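Local coordinates for protein parvulin 42 (Trypanosoma brucei brucei, PDB 6GMP) that probably catalyses the cis-trans isomerisation of peptidyl-prolyl bonds through the parvulin-type domain held in this chain, one piece of a longer protein, at residues 17-22 against 110-115. Numbering follows the deposited sequence.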
ATOM      1  N   ASP A  17      15.217   4.541   4.167  1.00 21.34           N
ATOM      2  CA  ASP A  17      15.104   5.634   5.129  1.00 22.60           C
ATOM      3  C   ASP A  17      13.889   5.543   6.056  1.00 23.72           C
ATOM      4  O   ASP A  17      13.708   6.423   6.898  1.00 26.54           O
ATOM      5  CB  ASP A  17      15.112   6.987   4.414  1.00 24.96           C
ATOM      6  CG  ASP A  17      16.464   7.320   3.808  1.00 27.84           C
ATOM      7  OD1 ASP A  17      17.480   6.752   4.253  1.00 32.81           O
ATOM      8  OD2 ASP A  17      16.501   8.171   2.896  1.00 38.19           O
ATOM      9  N   VAL A  18      13.077   4.493   5.946  1.00 21.53           N
ATOM     10  CA  VAL A  18      11.961   4.334   6.884  1.00 24.98           C
ATOM     11  C   VAL A  18      12.511   3.847   8.234  1.00 27.76           C
ATOM     12  O   VAL A  18      13.647   3.384   8.323  1.00 31.20           O
ATOM     13  CB  VAL A  18      10.845   3.398   6.354  1.00 22.22           C
ATOM     14  CG1 VAL A  18      10.367   3.832   4.968  1.00 22.84           C
ATOM     15  CG2 VAL A  18      11.297   1.946   6.348  1.00 24.42           C
ATOM     16  N   ARG A  19      11.715   3.963   9.283  1.00 35.84           N
ATOM     17  CA  ARG A  19      12.207   3.630  10.617  1.00 38.86           C
ATOM     18  C   ARG A  19      12.522   2.138  10.783  1.00 43.77           C
ATOM     19  O   ARG A  19      13.471   1.776  11.488  1.00 42.00           O
ATOM     20  CB  ARG A  19      11.231   4.117  11.697  1.00 47.61           C
ATOM     21  CG  ARG A  19       9.761   3.835  11.411  1.00 56.80           C
ATOM     22  CD  ARG A  19       8.871   4.497  12.438  1.00 69.16           C
ATOM     23  NE  ARG A  19       8.593   5.894  12.114  1.00 73.05           N
ATOM     24  CZ  ARG A  19       8.529   6.882  13.004  1.00 71.04           C
ATOM     25  NH1 ARG A  19       8.741   6.650  14.292  1.00 76.09           N
ATOM     26  NH2 ARG A  19       8.260   8.113  12.597  1.00 67.61           N
ATOM     27  N   ARG A  20      11.734   1.282  10.134  1.00 39.30           N
ATOM     28  CA  ARG A  20      11.979  -0.161  10.136  1.00 32.01           C
ATOM     29  C   ARG A  20      12.130  -0.666   8.709  1.00 27.61           C
ATOM     30  O   ARG A  20      11.178  -1.199   8.122  1.00 28.82           O
ATOM     31  CB  ARG A  20      10.832  -0.906  10.799  1.00 33.76           C
ATOM     32  CG  ARG A  20      10.701  -0.665  12.289  1.00 51.10           C
ATOM     33  CD  ARG A  20       9.350  -1.156  12.779  1.00 60.65           C
ATOM     34  NE  ARG A  20       8.288  -0.523  12.002  1.00 58.84           N
ATOM     35  CZ  ARG A  20       7.859   0.720  12.197  1.00 58.78           C
ATOM     36  NH1 ARG A  20       8.381   1.464  13.170  1.00 64.75           N
ATOM     37  NH2 ARG A  20       6.904   1.217  11.424  1.00 46.51           N
ATOM     38  N   PRO A  21      13.319  -0.501   8.134  1.00 25.91           N
ATOM     39  CA  PRO A  21      13.527  -0.901   6.743  1.00 24.41           C
ATOM     40  C   PRO A  21      13.774  -2.398   6.595  1.00 27.12           C
ATOM     41  O   PRO A  21      14.849  -2.819   6.176  1.00 25.76           O
ATOM     42  CB  PRO A  21      14.766  -0.095   6.345  1.00 28.05           C
ATOM     43  CG  PRO A  21      15.543   0.020   7.620  1.00 25.83           C
ATOM     44  CD  PRO A  21      14.525   0.127   8.713  1.00 24.87           C
ATOM     45  N   SER A  22      12.770  -3.187   6.956  1.00 27.87           N
ATOM     46  CA  SER A  22      12.788  -4.628   6.755  1.00 27.25           C
ATOM     47  C   SER A  22      11.381  -5.047   6.363  1.00 24.25           C
ATOM     48  O   SER A  22      10.401  -4.505   6.881  1.00 26.73           O
ATOM     49  CB  SER A  22      13.209  -5.353   8.037  1.00 35.95           C
ATOM     50  OG  SER A  22      14.536  -5.021   8.402  1.00 50.54           O
ATOM     51  N   GLU A 110       2.967   8.692   0.129  1.00 30.35           N
ATOM     52  CA  GLU A 110       4.094   8.439   0.990  1.00 30.84           C
ATOM     53  C   GLU A 110       3.795   8.813   2.434  1.00 31.81           C
ATOM     54  O   GLU A 110       3.131   9.820   2.715  1.00 36.04           O
ATOM     55  CB  GLU A 110       5.281   9.238   0.482  1.00 37.12           C
ATOM     56  CG  GLU A 110       6.554   8.932   1.191  1.00 43.47           C
ATOM     57  CD  GLU A 110       7.686   9.777   0.678  1.00 39.75           C
ATOM     58  OE1 GLU A 110       7.417  10.679  -0.148  1.00 41.96           O
ATOM     59  OE2 GLU A 110       8.828   9.542   1.108  1.00 41.17           O
ATOM     60  N   THR A 111       4.290   7.988   3.347  1.00 31.77           N
ATOM     61  CA  THR A 111       4.301   8.316   4.761  1.00 28.16           C
ATOM     62  C   THR A 111       5.637   7.874   5.347  1.00 32.09           C
ATOM     63  O   THR A 111       6.520   7.434   4.611  1.00 30.28           O
ATOM     64  CB  THR A 111       3.188   7.601   5.519  1.00 27.77           C
ATOM     65  OG1 THR A 111       3.494   6.206   5.601  1.00 27.24           O
ATOM     66  CG2 THR A 111       1.848   7.797   4.825  1.00 28.94           C
ATOM     67  N   GLU A 112       5.774   7.966   6.664  1.00 32.29           N
ATOM     68  CA  GLU A 112       6.986   7.528   7.339  1.00 37.21           C
ATOM     69  C   GLU A 112       7.239   6.038   7.134  1.00 32.50           C
ATOM     70  O   GLU A 112       8.376   5.576   7.280  1.00 35.92           O
ATOM     71  CB  GLU A 112       6.886   7.818   8.837  1.00 40.43           C
ATOM     72  CG  GLU A 112       7.011   9.287   9.192  1.00 46.26           C
ATOM     73  CD  GLU A 112       8.430   9.800   9.036  1.00 62.41           C
ATOM     74  OE1 GLU A 112       9.204   9.695  10.011  1.00 71.48           O
ATOM     75  OE2 GLU A 112       8.772  10.305   7.945  1.00 63.37           O
ATOM     76  N   LEU A 113       6.178   5.299   6.829  1.00 30.99           N
ATOM     77  CA  LEU A 113       6.253   3.848   6.682  1.00 27.17           C
ATOM     78  C   LEU A 113       6.823   3.409   5.344  1.00 26.73           C
ATOM     79  O   LEU A 113       7.316   2.289   5.220  1.00 27.96           O
ATOM     80  CB  LEU A 113       4.868   3.226   6.844  1.00 28.36           C
ATOM     81  CG  LEU A 113       4.190   3.445   8.194  1.00 28.91           C
ATOM     82  CD1 LEU A 113       2.790   2.873   8.137  1.00 33.17           C
ATOM     83  CD2 LEU A 113       4.993   2.817   9.310  1.00 36.84           C
ATOM     84  N   GLY A 114       6.723   4.281   4.345  1.00 25.60           N
ATOM     85  CA  GLY A 114       7.088   3.941   2.980  1.00 23.62           C
ATOM     86  C   GLY A 114       6.095   4.514   1.988  1.00 21.79           C
ATOM     87  O   GLY A 114       5.418   5.508   2.270  1.00 24.78           O
ATOM     88  N   VAL A 115       6.016   3.884   0.826  1.00 21.64           N
ATOM     89  CA  VAL A 115       5.136   4.337  -0.229  1.00 20.67           C
ATOM     90  C   VAL A 115       3.960   3.371  -0.338  1.00 19.29           C
ATOM     91  O   VAL A 115       4.153   2.165  -0.519  1.00 19.00           O
ATOM     92  CB  VAL A 115       5.896   4.432  -1.569  1.00 22.20           C
ATOM     93  CG1 VAL A 115       4.990   4.978  -2.662  1.00 24.72           C
ATOM     94  CG2 VAL A 115       7.137   5.310  -1.405  1.00 23.82           C
TER
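Val-18 and Leu-113 form the closest CA pair, 5.7 Å apart, where the irregular loop 17-22 meets the hairpin 110-115. The hairpin reverses through a type I beta turn from Thr-111 to Gly-114, linking strand 109-111 to strand 114-120 of the antiparallel sheet. Thr-111 OG1 accepts a hydrogen bond from Leu-113 N at 3.1 Å, an ST turn within the reversal, and is also hydrogen-bonded to His-116 NE2.

Val-18 points at this turn. Its CG1, set beside its own backbone N (chi1 -53°), comes within 3.4 Å of Leu-113 O and also meets Glu-112 O, so that a methyl group covers two successive turn carbonyls. The backbone angles of Gly-114 suit a residue without a side chain.

Two exposed arginines flank this buried valine. Arg-19 bends at chi3 and brings NH2 to Glu-112 OE1 at 3.2 Å; guanidinium and carboxylate planes stand 80° apart, and the hydrogen bond within this salt bridge is weak, its N-H...O angle only 133°. Arg-20 lies alongside Leu-113, whose CD2 meets the guanidinium edge 3.3 Å from NH2.

No backbone hydrogen bond joins the two segments. The contact exemplifies a loop seated on a hairpin turn by side chains: van der Waals contact of Val-18 with the turn's carbonyls, Arg-20 against Leu-113, and a bent salt bridge that probably adds modest electrostatic attraction.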